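Local coordinates for hemerythrin HHE cation binding domain protein (Mycobacterium kansasii, PDB 6TYJ), which is a hemerythrin-like protein that binds zinc or iron ions inside a bundle of helices, at residues A115-E118 with E119-M122. Residues are numbered along the deposited sequence; the frame is centred on the assembly and turned at random.
Sequences ADEE and ERDM. With ZN (zinc ion), chain B.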
# COMPACT_ATOMS: atom_id res chain seq x y z
N ALA A 115 7.92 -1.36 -0.58
CA ALA A 115 7.97 -2.58 0.20
C ALA A 115 9.40 -2.98 0.48
O ALA A 115 9.75 -3.30 1.63
CB ALA A 115 7.23 -3.70 -0.53
N ASP A 116 10.25 -3.00 -0.56
CA ASP A 116 11.64 -3.37 -0.37
C ASP A 116 12.33 -2.47 0.64
O ASP A 116 13.08 -2.94 1.51
CB ASP A 116 12.40 -3.33 -1.71
CG ASP A 116 11.94 -4.39 -2.71
OD1 ASP A 116 12.21 -4.23 -3.92
OD2 ASP A 116 11.29 -5.38 -2.29
N GLU A 117 12.12 -1.15 0.54
CA GLU A 117 12.78 -0.24 1.47
C GLU A 117 12.25 -0.43 2.89
O GLU A 117 13.02 -0.41 3.86
CB GLU A 117 12.60 1.22 1.04
CG GLU A 117 13.40 2.26 1.88
CD GLU A 117 12.63 2.84 3.09
OE1 GLU A 117 11.39 3.01 3.01
OE2 GLU A 117 13.28 3.14 4.12
N GLU A 118 10.94 -0.65 3.01
CA GLU A 118 10.36 -0.89 4.32
C GLU A 118 10.86 -2.20 4.92
O GLU A 118 11.17 -2.26 6.12
CB GLU A 118 8.84 -0.91 4.19
CG GLU A 118 8.12 -0.91 5.53
CD GLU A 118 6.63 -1.00 5.36
OE1 GLU A 118 5.92 -0.92 6.41
OE2 GLU A 118 6.19 -1.15 4.19
N GLU A 119 10.94 -3.26 4.12
CA GLU A 119 11.39 -4.53 4.67
C GLU A 119 12.89 -4.55 4.95
O GLU A 119 13.36 -5.42 5.70
CB GLU A 119 10.98 -5.67 3.73
CG GLU A 119 9.47 -5.86 3.73
CD GLU A 119 8.99 -6.93 2.78
OE1 GLU A 119 9.85 -7.57 2.14
OE2 GLU A 119 7.76 -7.14 2.70
N ARG A 120 13.65 -3.58 4.42
CA ARG A 120 15.05 -3.41 4.79
C ARG A 120 15.21 -2.67 6.12
O ARG A 120 16.02 -3.07 6.97
CB ARG A 120 15.79 -2.65 3.68
CG ARG A 120 17.23 -2.29 4.06
CD ARG A 120 17.99 -1.57 2.95
NE ARG A 120 17.78 -0.12 2.94
CZ ARG A 120 17.24 0.55 1.93
NH1 ARG A 120 16.86 -0.10 0.83
NH2 ARG A 120 17.08 1.86 2.00
N ASP A 121 14.47 -1.58 6.28
CA ASP A 121 14.72 -0.57 7.31
C ASP A 121 13.76 -0.63 8.48
O ASP A 121 14.13 -0.23 9.58
CB ASP A 121 14.59 0.84 6.71
CG ASP A 121 15.72 1.19 5.77
OD1 ASP A 121 16.72 0.45 5.71
OD2 ASP A 121 15.59 2.23 5.08
N MET A 122 12.52 -1.09 8.27
CA MET A 122 11.45 -0.84 9.23
C MET A 122 10.69 -2.09 9.67
O MET A 122 9.85 -1.99 10.57
CB MET A 122 10.44 0.18 8.66
CG MET A 122 10.99 1.60 8.56
SD MET A 122 11.20 2.37 10.17
CE MET A 122 9.54 3.00 10.38
ZN ZN B . 4.16 -1.34 3.32
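E118 and M122 sit one turn apart near the end of helix 100-121. M122 N donates to E118 O at 2.8 Å, and the E118 side chain crosses that of M122 at about a right angle. E118 CG is anti to the backbone N (chi1 -170°) and the rest of the chain is extended. This carries the carboxylate into the bundle, where OE2 binds the zinc ion at 2.2 Å. H20, H54, E58 and H114 complete that site. E119 is tied back to A115 by a nearly straight bond from E119 N to A115 O, 2.8 Å long. Its CG packs against the same carbonyl oxygen. Its OE2 accepts a hydrogen bond from H20 ND1, so E119 is a second-shell residue that probably orients this zinc ligand. On another face of the helix, E117 bends at chi2 and meets D121. E117 OE2 lies 2.7 Å from D121 OD2, with the carboxylate planes 73° apart. E117 or D121 probably carries a proton. R120 may ease the charge: its NE forms a weakly hydrogen-bonded salt bridge with D121 OD1. The adjacent glutamates, one binding metal and one holding a histidine ligand, belong to the metal centre of a hemerythrin-type helical bundle.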